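Local coordinates for taurocyamine kinase (Schistosoma mansoni, PDB 4WOD), which catalyses the reversible, magnesium-dependent transfer of a phosphate group between ATP and the guanidino substrate taurocyamine, at residues I423-G428 and C630-L635; G488-G493 and E584-R589; E431-F436 and D623-I628. The protein carries 4 engineered substitutions. All coordinates share one frame; numbering follows the deposited sequence.

Contact 1: I423-G428 and C630-L635; sequences ICPRTG and CCPSNL
Arg426 arches over Cys630 and Cys631, the second of these being the predicted active-site residue. Its CB rests 3.9 Å from Cys630 SG. The chain then bends at chi2 (-64°), which turns it toward the next cysteine, and CD lies 3.9 Å from Cys631 CB. NE belongs to a weak, long ion pair with Glu585. At the end, Cys631 SG sits over one face of the guanidinium group, 3.7 Å from Arg426 NH1, so the sulfur meets the flat group from above. Within its own loop Cys631 SG accepts a weak bond from Ser633 N.

Beside this, Thr427 grips Cys630 O twice. Thr427 N reaches Cys630 O at 2.9 Å from above the carbonyl plane, while Thr427 OG1 comes in that plane onto a lone pair at 2.7 Å. OG1 is placed for this by a chi1 of 61°, between the backbone N and the carbonyl carbon. Pro425 and Pro632 meet ring to ring through their CG atoms. The buried Pro425 O has no hydrogen-bond partner in the model; Pro632 CD lies against it at 3.1 Å and Cys631 SG is also near. The carbonyl just before Cys631 is thus pinned by two bonds from the N-terminal domain loop, while the cysteine sulfur lies over the guanidinium face, next to Cys424 CB.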
ATOM      1  N   ILE A 423      18.535   5.608   3.679  1.00 24.54           N
ATOM      2  CA  ILE A 423      19.795   5.661   4.399  1.00 20.95           C
ATOM      3  C   ILE A 423      19.752   6.414   5.744  1.00 23.01           C
ATOM      4  O   ILE A 423      20.677   6.298   6.534  1.00 22.73           O
ATOM      5  CB  ILE A 423      20.913   6.304   3.514  1.00 25.26           C
ATOM      6  CG1 ILE A 423      20.645   7.794   3.267  1.00 25.44           C
ATOM      7  CG2 ILE A 423      21.043   5.565   2.184  1.00 27.12           C
ATOM      8  CD1 ILE A 423      21.749   8.502   2.520  1.00 27.31           C
ATOM      9  N   CYS A 424      18.703   7.188   6.008  1.00 21.80           N
ATOM     10  CA  CYS A 424      18.602   7.896   7.300  1.00 23.67           C
ATOM     11  C   CYS A 424      17.321   7.541   8.067  1.00 19.72           C
ATOM     12  O   CYS A 424      16.305   7.207   7.468  1.00 19.05           O
ATOM     13  CB  CYS A 424      18.680   9.416   7.093  1.00 19.80           C
ATOM     14  SG  CYS A 424      20.372  10.030   6.809  1.00 29.18           S
ATOM     15  N   PRO A 425      17.372   7.602   9.404  1.00 18.49           N
ATOM     16  CA  PRO A 425      16.158   7.322  10.171  1.00 17.71           C
ATOM     17  C   PRO A 425      15.229   8.534  10.207  1.00 19.86           C
ATOM     18  O   PRO A 425      15.608   9.619   9.731  1.00 15.98           O
ATOM     19  CB  PRO A 425      16.694   7.014  11.575  1.00 16.97           C
ATOM     20  CG  PRO A 425      17.930   7.853  11.664  1.00 23.40           C
ATOM     21  CD  PRO A 425      18.536   7.840  10.276  1.00 18.42           C
ATOM     22  N   ARG A 426      14.041   8.337  10.773  1.00 19.27           N
ATOM     23  CA  ARG A 426      13.067   9.407  10.982  1.00 16.67           C
ATOM     24  C   ARG A 426      12.638   9.435  12.455  1.00 20.57           C
ATOM     25  O   ARG A 426      11.974   8.520  12.918  1.00 21.59           O
ATOM     26  CB  ARG A 426      11.841   9.213  10.088  1.00 18.98           C
ATOM     27  CG  ARG A 426      12.143   9.080   8.594  1.00 19.24           C
ATOM     28  CD  ARG A 426      12.749  10.331   8.015  1.00 25.11           C
ATOM     29  NE  ARG A 426      12.642  10.351   6.552  1.00 23.97           N
ATOM     30  CZ  ARG A 426      13.528   9.820   5.716  1.00 23.30           C
ATOM     31  NH1 ARG A 426      14.613   9.221   6.184  1.00 21.32           N
ATOM     32  NH2 ARG A 426      13.321   9.893   4.400  1.00 26.02           N
ATOM     33  N   THR A 427      12.986  10.501  13.172  1.00 19.16           N
ATOM     34  CA  THR A 427      12.769  10.566  14.616  1.00 18.27           C
ATOM     35  C   THR A 427      11.289  10.834  14.986  1.00 17.42           C
ATOM     36  O   THR A 427      10.486  11.214  14.124  1.00 22.66           O
ATOM     37  CB  THR A 427      13.671  11.641  15.233  1.00 18.04           C
ATOM     38  OG1 THR A 427      13.335  12.917  14.669  1.00 16.72           O
ATOM     39  CG2 THR A 427      15.153  11.332  14.924  1.00 20.18           C
ATOM     40  N   GLY A 428      10.934  10.615  16.255  1.00 17.09           N
ATOM     41  CA  GLY A 428       9.548  10.731  16.701  1.00 16.16           C
ATOM     42  C   GLY A 428       9.210  12.044  17.404  1.00 16.39           C
ATOM     43  O   GLY A 428       8.051  12.431  17.478  1.00 18.04           O
ATOM     44  N   CYS A 630      12.579  16.217  11.805  1.00 19.30           N
ATOM     45  CA  CYS A 630      12.307  14.789  11.842  1.00 20.26           C
ATOM     46  C   CYS A 630      13.488  13.946  11.337  1.00 16.95           C
ATOM     47  O   CYS A 630      13.946  13.040  12.034  1.00 18.51           O
ATOM     48  CB  CYS A 630      11.046  14.499  11.033  1.00 19.07           C
ATOM     49  SG  CYS A 630      10.615  12.782  10.926  1.00 21.95           S
ATOM     50  N   CYS A 631      13.965  14.218  10.126  1.00 17.19           N
ATOM     51  CA  CYS A 631      15.141  13.524   9.620  1.00 18.05           C
ATOM     52  C   CYS A 631      16.423  14.224  10.083  1.00 19.39           C
ATOM     53  O   CYS A 631      16.536  15.449  10.001  1.00 19.80           O
ATOM     54  CB  CYS A 631      15.102  13.435   8.084  1.00 23.19           C
ATOM     55  SG  CYS A 631      16.328  12.315   7.372  1.00 23.55           S
ATOM     56  N   PRO A 632      17.390  13.448  10.590  1.00 15.35           N
ATOM     57  CA  PRO A 632      18.662  14.018  11.042  1.00 14.82           C
ATOM     58  C   PRO A 632      19.459  14.633   9.886  1.00 15.98           C
ATOM     59  O   PRO A 632      20.377  15.388  10.122  1.00 17.22           O
ATOM     60  CB  PRO A 632      19.399  12.818  11.644  1.00 18.93           C
ATOM     61  CG  PRO A 632      18.348  11.813  11.930  1.00 20.75           C
ATOM     62  CD  PRO A 632      17.290  12.010  10.889  1.00 19.17           C
ATOM     63  N   SER A 633      19.107  14.306   8.650  1.00 13.30           N
ATOM     64  CA  SER A 633      19.795  14.866   7.500  1.00 17.69           C
ATOM     65  C   SER A 633      19.523  16.367   7.355  1.00 23.13           C
ATOM     66  O   SER A 633      20.288  17.085   6.689  1.00 20.07           O
ATOM     67  CB  SER A 633      19.361  14.144   6.224  1.00 21.21           C
ATOM     68  OG  SER A 633      18.021  14.471   5.894  1.00 27.75           O
ATOM     69  N   ASN A 634      18.432  16.836   7.964  1.00 18.73           N
ATOM     70  CA  ASN A 634      18.007  18.218   7.763  1.00 19.53           C
ATOM     71  C   ASN A 634      18.071  19.153   8.967  1.00 18.77           C
ATOM     72  O   ASN A 634      17.318  20.127   9.045  1.00 20.60           O
ATOM     73  CB  ASN A 634      16.603  18.235   7.193  1.00 20.13           C
ATOM     74  CG  ASN A 634      16.583  18.760   5.782  1.00 26.98           C
ATOM     75  OD1 ASN A 634      16.705  19.963   5.562  1.00 27.20           O
ATOM     76  ND2 ASN A 634      16.472  17.854   4.805  1.00 34.20           N
ATOM     77  N   LEU A 635      18.980  18.859   9.889  1.00 14.04           N
ATOM     78  CA  LEU A 635      19.313  19.726  11.018  1.00 14.43           C
ATOM     79  C   LEU A 635      20.168  20.970  10.718  1.00 17.67           C
ATOM     80  O   LEU A 635      20.559  21.222   9.583  1.00 17.90           O
ATOM     81  CB  LEU A 635      20.069  18.901  12.066  1.00 15.86           C
ATOM     82  CG  LEU A 635      19.413  17.618  12.538  1.00 17.04           C
ATOM     83  CD1 LEU A 635      20.464  16.775  13.302  1.00 14.88           C
ATOM     84  CD2 LEU A 635      18.211  17.925  13.425  1.00 16.11           C
TER

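Contact 2: G488-G493 and E584-R589; sequences GRSVEG and EEDHMR. Engineered in segment 488-493: Gly493 (natural residue Asp).
The imidazole of His587 meets Val491 N at its edge. ND1 accepts this N-H in the ring plane at 2.9 Å, with a practically straight angle of 179°. A water lies over the centre of one ring face, 3.5 Å above the plane, and Phe496 packs edge-to-face with the ring. His587 NE2 bonds to Leu495 O, so both ring nitrogens have backbone partners and rotation of the ring is fixed. The Arg589 guanidinium has Glu584 at its edge in a salt bridge, NH2 to OE2 at 2.7 Å, and makes a cation-pi contact with Trp581.

The same water accepts from His587 N at 2.9 Å and donates to Ser490 OG, with a weaker bond to Asp586 OD1. The main partners of these two side-chain atoms, Ile628 O and Cys630 N respectively, lie in the chain that follows strand 626-627, leading to Cys631. Between the strands, Arg489 N donates to Met588 O at 3.0 Å and Met588 N to Arg489 O at 3.1 Å. Met588, its thioether bent at chi3 (-72°), lays CE 3.9 Å from Arg489 CB and near Val491 CG2. Arg589 is a predicted ATP-binding residue. Arg489 with Met588 is thus a hydrogen-bonded antiparallel pair and Gly488 with Arg589 the adjoining non-hydrogen-bonded one, where strands 480-489 and 588-595 meet in the antiparallel sheet of the phosphagen kinase catalytic domain.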
ATOM      1  N   GLY A 488      13.111  23.528   6.846  1.00 14.94           N
ATOM      2  CA  GLY A 488      12.229  22.759   7.699  1.00 14.38           C
ATOM      3  C   GLY A 488      12.109  23.395   9.076  1.00 16.41           C
ATOM      4  O   GLY A 488      13.050  24.037   9.523  1.00 16.02           O
ATOM      5  N   ARG A 489      10.951  23.246   9.731  1.00 14.19           N
ATOM      6  CA  ARG A 489      10.790  23.661  11.137  1.00 12.48           C
ATOM      7  C   ARG A 489       9.889  22.689  11.891  1.00 16.53           C
ATOM      8  O   ARG A 489       8.945  22.123  11.334  1.00 14.56           O
ATOM      9  CB  ARG A 489      10.212  25.089  11.264  1.00 14.32           C
ATOM     10  CG  ARG A 489      11.136  26.237  10.822  1.00 13.20           C
ATOM     11  CD  ARG A 489      12.324  26.470  11.812  1.00 13.86           C
ATOM     12  NE  ARG A 489      13.193  27.599  11.444  1.00 14.97           N
ATOM     13  CZ  ARG A 489      14.239  27.539  10.624  1.00 13.37           C
ATOM     14  NH1 ARG A 489      14.582  26.400  10.041  1.00 13.73           N
ATOM     15  NH2 ARG A 489      14.947  28.637  10.368  1.00 15.40           N
ATOM     16  N   SER A 490      10.233  22.476  13.161  1.00 12.04           N
ATOM     17  CA  SER A 490       9.431  21.733  14.097  1.00 10.59           C
ATOM     18  C   SER A 490       8.912  22.709  15.130  1.00 15.22           C
ATOM     19  O   SER A 490       9.587  23.683  15.464  1.00 13.12           O
ATOM     20  CB  SER A 490      10.256  20.629  14.787  1.00 13.80           C
ATOM     21  OG  SER A 490      10.811  19.724  13.850  1.00 16.99           O
ATOM     22  N   VAL A 491       7.716  22.428  15.641  1.00 13.22           N
ATOM     23  CA  VAL A 491       7.091  23.265  16.638  1.00 13.16           C
ATOM     24  C   VAL A 491       7.289  22.616  18.002  1.00 16.96           C
ATOM     25  O   VAL A 491       6.965  21.427  18.194  1.00 17.11           O
ATOM     26  CB  VAL A 491       5.585  23.461  16.353  1.00 14.24           C
ATOM     27  CG1 VAL A 491       4.902  24.262  17.491  1.00 15.50           C
ATOM     28  CG2 VAL A 491       5.368  24.130  14.974  1.00 11.56           C
ATOM     29  N   GLU A 492       7.819  23.383  18.944  1.00 14.37           N
ATOM     30  CA  GLU A 492       8.008  22.883  20.313  1.00 17.51           C
ATOM     31  C   GLU A 492       6.734  22.324  20.928  1.00 18.65           C
ATOM     32  O   GLU A 492       5.654  22.890  20.766  1.00 18.49           O
ATOM     33  CB  GLU A 492       8.534  23.982  21.231  1.00 20.92           C
ATOM     34  CG  GLU A 492      10.046  24.136  21.224  1.00 27.98           C
ATOM     35  CD  GLU A 492      10.521  25.107  22.295  1.00 30.40           C
ATOM     36  OE1 GLU A 492       9.722  25.418  23.207  1.00 35.25           O
ATOM     37  OE2 GLU A 492      11.681  25.560  22.220  1.00 33.91           O
ATOM     38  N   GLY A 493       6.860  21.205  21.630  1.00 16.07           N
ATOM     39  CA  GLY A 493       5.722  20.627  22.315  1.00 17.23           C
ATOM     40  C   GLY A 493       4.962  19.543  21.580  1.00 19.78           C
ATOM     41  O   GLY A 493       4.121  18.878  22.181  1.00 26.22           O
ATOM     42  N   GLU A 584       3.797  17.453   6.638  1.00 16.45           N
ATOM     43  CA  GLU A 584       4.191  16.336   5.776  1.00 21.66           C
ATOM     44  C   GLU A 584       5.226  15.461   6.502  1.00 21.26           C
ATOM     45  O   GLU A 584       4.857  14.552   7.262  1.00 21.31           O
ATOM     46  CB  GLU A 584       4.746  16.824   4.436  1.00 18.23           C
ATOM     47  CG  GLU A 584       5.003  15.689   3.473  1.00 25.06           C
ATOM     48  CD  GLU A 584       5.328  16.166   2.072  1.00 34.17           C
ATOM     49  OE1 GLU A 584       4.658  15.694   1.125  1.00 33.56           O
ATOM     50  OE2 GLU A 584       6.248  17.007   1.922  1.00 35.78           O
ATOM     51  N   GLU A 585       6.512  15.730   6.290  1.00 18.27           N
ATOM     52  CA  GLU A 585       7.545  15.019   7.057  1.00 23.40           C
ATOM     53  C   GLU A 585       7.931  15.802   8.301  1.00 22.59           C
ATOM     54  O   GLU A 585       8.134  15.233   9.376  1.00 24.90           O
ATOM     55  CB  GLU A 585       8.789  14.759   6.218  1.00 23.85           C
ATOM     56  CG  GLU A 585       9.869  13.986   6.965  1.00 27.70           C
ATOM     57  CD  GLU A 585      11.077  13.700   6.098  1.00 34.13           C
ATOM     58  OE1 GLU A 585      10.943  12.904   5.147  1.00 46.71           O
ATOM     59  OE2 GLU A 585      12.156  14.272   6.359  1.00 33.68           O
ATOM     60  N   ASP A 586       8.043  17.116   8.139  1.00 18.22           N
ATOM     61  CA  ASP A 586       8.280  18.010   9.255  1.00 15.83           C
ATOM     62  C   ASP A 586       6.991  18.761   9.499  1.00 19.92           C
ATOM     63  O   ASP A 586       6.134  18.838   8.584  1.00 13.95           O
ATOM     64  CB  ASP A 586       9.428  18.988   8.952  1.00 17.97           C
ATOM     65  CG  ASP A 586      10.797  18.336   9.041  1.00 21.13           C
ATOM     66  OD1 ASP A 586      11.054  17.630  10.042  1.00 24.84           O
ATOM     67  OD2 ASP A 586      11.617  18.539   8.124  1.00 21.74           O
ATOM     68  N   HIS A 587       6.860  19.341  10.698  1.00 13.27           N
ATOM     69  CA  HIS A 587       5.674  20.116  11.023  1.00 14.89           C
ATOM     70  C   HIS A 587       5.439  21.172   9.949  1.00 14.70           C
ATOM     71  O   HIS A 587       4.306  21.434   9.578  1.00 15.76           O
ATOM     72  CB  HIS A 587       5.792  20.779  12.392  1.00 15.01           C
ATOM     73  CG  HIS A 587       5.768  19.803  13.531  1.00 13.35           C
ATOM     74  ND1 HIS A 587       6.347  20.067  14.753  1.00 14.86           N
ATOM     75  CD2 HIS A 587       5.269  18.549  13.612  1.00 11.81           C
ATOM     76  CE1 HIS A 587       6.199  19.020  15.547  1.00 13.40           C
ATOM     77  NE2 HIS A 587       5.539  18.087  14.881  1.00 16.37           N
ATOM     78  N   MET A 588       6.524  21.765   9.474  1.00 13.78           N
ATOM     79  CA  MET A 588       6.451  22.719   8.358  1.00 16.04           C
ATOM     80  C   MET A 588       7.628  22.622   7.407  1.00 15.22           C
ATOM     81  O   MET A 588       8.766  22.387   7.821  1.00 17.64           O
ATOM     82  CB  MET A 588       6.376  24.154   8.872  1.00 13.70           C
ATOM     83  CG  MET A 588       5.099  24.554   9.547  1.00 16.57           C
ATOM     84  SD  MET A 588       5.293  26.288  10.100  1.00 28.46           S
ATOM     85  CE  MET A 588       6.437  26.113  11.451  1.00 21.08           C
ATOM     86  N   ARG A 589       7.351  22.822   6.123  1.00 16.01           N
ATOM     87  CA  ARG A 589       8.390  23.125   5.155  1.00 16.42           C
ATOM     88  C   ARG A 589       7.998  24.517   4.672  1.00 19.11           C
ATOM     89  O   ARG A 589       6.891  24.696   4.177  1.00 16.91           O
ATOM     90  CB  ARG A 589       8.455  22.085   4.011  1.00 21.03           C
ATOM     91  CG  ARG A 589       9.562  22.359   2.987  1.00 24.23           C
ATOM     92  CD  ARG A 589       9.842  21.206   1.978  1.00 33.85           C
ATOM     93  NE  ARG A 589       8.718  20.278   1.798  1.00 42.95           N
ATOM     94  CZ  ARG A 589       8.035  20.131   0.661  1.00 39.58           C
ATOM     95  NH1 ARG A 589       8.336  20.862  -0.404  1.00 43.61           N
ATOM     96  NH2 ARG A 589       7.035  19.263   0.588  1.00 45.79           N
TER
HETATM   97  O   HOH W   1       8.825  18.235  12.584  1.00 16.78           O

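Contact 3: E431-F436 and D623-I628; sequences ECYSTF and DKYGYI
Lys624 reaches across to the short helix 432-435, its chain bent at chi3 and chi4, so that CE comes 3.7 Å from Tyr433 O and the ammonium end passes near Ser434 CB. Lys624 NZ itself stands 4.0 Å from Tyr433 O, where the positive charge would probably be mildly favourable beside the carbonyl. The CB of Lys624 also sits over the centre of one face of the next ring, that of Tyr625.

Tyr625 carries the aromatic part of the contact. Its CE2 lies 4.0 Å from Tyr433 CB, which meets the Tyr625 ring at its edge, close to the ring plane. The two rings are set obliquely, with centroids 5.8 Å apart and planes at 61°. Tyr625 OH is hydrogen-bonded to Asp441 on helix 437-448 and takes a bond from a water at 3.0 Å. That water also donates to Tyr433 O at 2.9 Å, joining the loop to the helix backbone.

Farther along, Ile628 has its CG2, anti to the backbone N, carried to the ring of Tyr433, 3.8 Å from CE2, and the two side chains slide past each other in opposite directions. Tyr433 is therefore touched by Tyr625 beside CB and CD1 and by Ile628 beside CD2 and CE2, while Leu440 and Ile444 of helix 437-448 also pack on it. Its OH bonds to Thr629 O, just beyond Ile628.

The result is a largely apolar seam between the N-terminal and catalytic domains: one tyrosine ring is inserted among hydrocarbon and aromatic surfaces, its hydroxyl is satisfied by a backbone carbonyl, and one water bridges Tyr433 O and Tyr625 OH.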
ATOM      1  N   GLU A 431      12.936  15.257  21.531  1.00 18.37           N
ATOM      2  CA  GLU A 431      13.619  14.637  22.669  1.00 18.69           C
ATOM      3  C   GLU A 431      14.441  13.415  22.235  1.00 15.44           C
ATOM      4  O   GLU A 431      15.366  12.979  22.930  1.00 19.05           O
ATOM      5  CB  GLU A 431      12.608  14.243  23.749  1.00 17.25           C
ATOM      6  CG  GLU A 431      13.255  13.780  25.055  1.00 22.64           C
ATOM      7  CD  GLU A 431      12.238  13.298  26.070  1.00 30.05           C
ATOM      8  OE1 GLU A 431      11.266  14.037  26.323  1.00 30.77           O
ATOM      9  OE2 GLU A 431      12.401  12.177  26.606  1.00 31.99           O
ATOM     10  N   CYS A 432      14.099  12.870  21.079  1.00 13.42           N
ATOM     11  CA  CYS A 432      14.844  11.751  20.520  1.00 16.96           C
ATOM     12  C   CYS A 432      16.342  12.061  20.436  1.00 14.23           C
ATOM     13  O   CYS A 432      17.180  11.171  20.648  1.00 16.43           O
ATOM     14  CB  CYS A 432      14.281  11.388  19.137  1.00 12.41           C
ATOM     15  SG  CYS A 432      12.725  10.473  19.208  1.00 23.29           S
ATOM     16  N   TYR A 433      16.676  13.329  20.169  1.00 14.09           N
ATOM     17  CA  TYR A 433      18.067  13.713  19.984  1.00 15.96           C
ATOM     18  C   TYR A 433      18.862  13.835  21.290  1.00 12.45           C
ATOM     19  O   TYR A 433      20.060  14.086  21.262  1.00 19.08           O
ATOM     20  CB  TYR A 433      18.157  15.031  19.209  1.00 11.21           C
ATOM     21  CG  TYR A 433      17.723  14.872  17.767  1.00 11.71           C
ATOM     22  CD1 TYR A 433      18.612  14.403  16.798  1.00 13.72           C
ATOM     23  CD2 TYR A 433      16.421  15.161  17.378  1.00 16.34           C
ATOM     24  CE1 TYR A 433      18.226  14.262  15.462  1.00 16.28           C
ATOM     25  CE2 TYR A 433      16.013  14.998  16.044  1.00 13.87           C
ATOM     26  CZ  TYR A 433      16.918  14.556  15.097  1.00 16.26           C
ATOM     27  OH  TYR A 433      16.508  14.404  13.769  1.00 15.26           O
ATOM     28  N   SER A 434      18.211  13.676  22.421  1.00 17.04           N
ATOM     29  CA  SER A 434      18.970  13.533  23.654  1.00 17.08           C
ATOM     30  C   SER A 434      18.772  12.122  24.214  1.00 16.68           C
ATOM     31  O   SER A 434      19.740  11.490  24.620  1.00 19.24           O
ATOM     32  CB  SER A 434      18.575  14.610  24.677  1.00 20.23           C
ATOM     33  OG  SER A 434      17.255  14.417  25.145  1.00 29.35           O
ATOM     34  N   THR A 435      17.531  11.631  24.238  1.00 16.55           N
ATOM     35  CA  THR A 435      17.246  10.287  24.771  1.00 18.40           C
ATOM     36  C   THR A 435      18.046   9.188  24.053  1.00 18.97           C
ATOM     37  O   THR A 435      18.531   8.222  24.684  1.00 16.82           O
ATOM     38  CB  THR A 435      15.747   9.960  24.671  1.00 16.82           C
ATOM     39  OG1 THR A 435      14.990  11.001  25.297  1.00 23.74           O
ATOM     40  CG2 THR A 435      15.424   8.606  25.334  1.00 20.50           C
ATOM     41  N   PHE A 436      18.202   9.340  22.738  1.00 15.90           N
ATOM     42  CA  PHE A 436      18.955   8.355  21.947  1.00 19.93           C
ATOM     43  C   PHE A 436      20.242   8.924  21.351  1.00 15.94           C
ATOM     44  O   PHE A 436      20.617   8.569  20.227  1.00 16.26           O
ATOM     45  CB  PHE A 436      18.082   7.794  20.820  1.00 13.02           C
ATOM     46  CG  PHE A 436      16.797   7.180  21.300  1.00 15.52           C
ATOM     47  CD1 PHE A 436      16.813   6.036  22.063  1.00 18.69           C
ATOM     48  CD2 PHE A 436      15.574   7.766  21.011  1.00 16.91           C
ATOM     49  CE1 PHE A 436      15.637   5.471  22.518  1.00 18.85           C
ATOM     50  CE2 PHE A 436      14.403   7.204  21.447  1.00 16.22           C
ATOM     51  CZ  PHE A 436      14.428   6.057  22.209  1.00 20.75           C
ATOM     52  N   ASP A 623      21.073  23.224  21.173  1.00 23.64           N
ATOM     53  CA  ASP A 623      22.411  23.771  21.362  1.00 21.35           C
ATOM     54  C   ASP A 623      23.440  22.942  20.574  1.00 23.45           C
ATOM     55  O   ASP A 623      24.402  23.476  20.028  1.00 24.94           O
ATOM     56  CB  ASP A 623      22.771  23.804  22.847  1.00 24.02           C
ATOM     57  CG  ASP A 623      22.349  25.090  23.529  1.00 32.04           C
ATOM     58  OD1 ASP A 623      21.698  25.946  22.882  1.00 27.62           O
ATOM     59  OD2 ASP A 623      22.674  25.244  24.728  1.00 31.50           O
ATOM     60  N   LYS A 624      23.206  21.638  20.516  1.00 20.71           N
ATOM     61  CA  LYS A 624      24.030  20.710  19.745  1.00 18.53           C
ATOM     62  C   LYS A 624      23.812  20.860  18.223  1.00 24.77           C
ATOM     63  O   LYS A 624      24.770  21.061  17.465  1.00 27.75           O
ATOM     64  CB  LYS A 624      23.728  19.253  20.155  1.00 22.48           C
ATOM     65  CG  LYS A 624      23.826  18.950  21.667  1.00 24.56           C
ATOM     66  CD  LYS A 624      23.654  17.447  21.987  1.00 21.65           C
ATOM     67  CE  LYS A 624      22.209  16.975  21.870  1.00 26.91           C
ATOM     68  NZ  LYS A 624      21.294  17.452  22.956  1.00 27.70           N
ATOM     69  N   TYR A 625      22.556  20.774  17.778  1.00 20.81           N
ATOM     70  CA  TYR A 625      22.280  20.582  16.343  1.00 18.05           C
ATOM     71  C   TYR A 625      21.565  21.732  15.619  1.00 21.17           C
ATOM     72  O   TYR A 625      21.253  21.594  14.437  1.00 18.97           O
ATOM     73  CB  TYR A 625      21.454  19.300  16.142  1.00 18.04           C
ATOM     74  CG  TYR A 625      22.051  18.088  16.824  1.00 20.37           C
ATOM     75  CD1 TYR A 625      23.376  17.721  16.595  1.00 17.64           C
ATOM     76  CD2 TYR A 625      21.299  17.331  17.721  1.00 17.44           C
ATOM     77  CE1 TYR A 625      23.934  16.620  17.230  1.00 16.15           C
ATOM     78  CE2 TYR A 625      21.843  16.230  18.354  1.00 16.50           C
ATOM     79  CZ  TYR A 625      23.159  15.884  18.114  1.00 17.36           C
ATOM     80  OH  TYR A 625      23.693  14.788  18.756  1.00 18.83           O
ATOM     81  N   GLY A 626      21.281  22.846  16.289  1.00 21.09           N
ATOM     82  CA  GLY A 626      20.546  23.914  15.602  1.00 18.88           C
ATOM     83  C   GLY A 626      19.066  23.573  15.488  1.00 16.59           C
ATOM     84  O   GLY A 626      18.508  22.987  16.413  1.00 13.90           O
ATOM     85  N   TYR A 627      18.412  23.928  14.375  1.00 17.69           N
ATOM     86  CA  TYR A 627      16.994  23.609  14.250  1.00 15.96           C
ATOM     87  C   TYR A 627      16.789  22.094  14.176  1.00 16.27           C
ATOM     88  O   TYR A 627      17.496  21.370  13.463  1.00 18.40           O
ATOM     89  CB  TYR A 627      16.343  24.335  13.050  1.00 13.32           C
ATOM     90  CG  TYR A 627      16.138  25.809  13.374  1.00 14.05           C
ATOM     91  CD1 TYR A 627      15.180  26.200  14.297  1.00 14.60           C
ATOM     92  CD2 TYR A 627      16.946  26.786  12.810  1.00 16.91           C
ATOM     93  CE1 TYR A 627      15.001  27.533  14.625  1.00 16.68           C
ATOM     94  CE2 TYR A 627      16.789  28.124  13.130  1.00 17.56           C
ATOM     95  CZ  TYR A 627      15.815  28.490  14.040  1.00 18.26           C
ATOM     96  OH  TYR A 627      15.657  29.815  14.372  1.00 22.28           O
ATOM     97  N   ILE A 628      15.848  21.626  14.979  1.00 12.39           N
ATOM     98  CA  ILE A 628      15.509  20.206  15.039  1.00 14.37           C
ATOM     99  C   ILE A 628      14.464  19.855  13.994  1.00 16.09           C
ATOM    100  O   ILE A 628      13.499  20.598  13.798  1.00 14.87           O
ATOM    101  CB  ILE A 628      14.996  19.836  16.443  1.00 15.80           C
ATOM    102  CG1 ILE A 628      16.144  19.977  17.440  1.00 19.77           C
ATOM    103  CG2 ILE A 628      14.388  18.408  16.462  1.00 16.54           C
ATOM    104  CD1 ILE A 628      15.667  20.187  18.848  1.00 28.64           C
TER
HETATM  105  O   HOH W   2      21.428  12.911  19.035  1.00 21.26           O

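The three contacts converge on the loop that carries the predicted active-site Cys631, in the second of the two repeats; the bound arginine occupies the pocket of the first. Contact 1 has its centre about 12 Å from that of contact 2 and about 11 Å from that of contact 3. The loops flanking strands 480-489 and 588-595 are tied to the loop of Cys631 by bonds of 2.7 Å (Asp586 OD1 to Cys630 N) and 2.8 Å (Ser490 OG to Ile628 O). From the helix, Tyr433 OH comes 3.4 Å from Pro632 N. The side chain of Ser633 is about 7 Å from that of Arg486, a predicted ATP-binding residue.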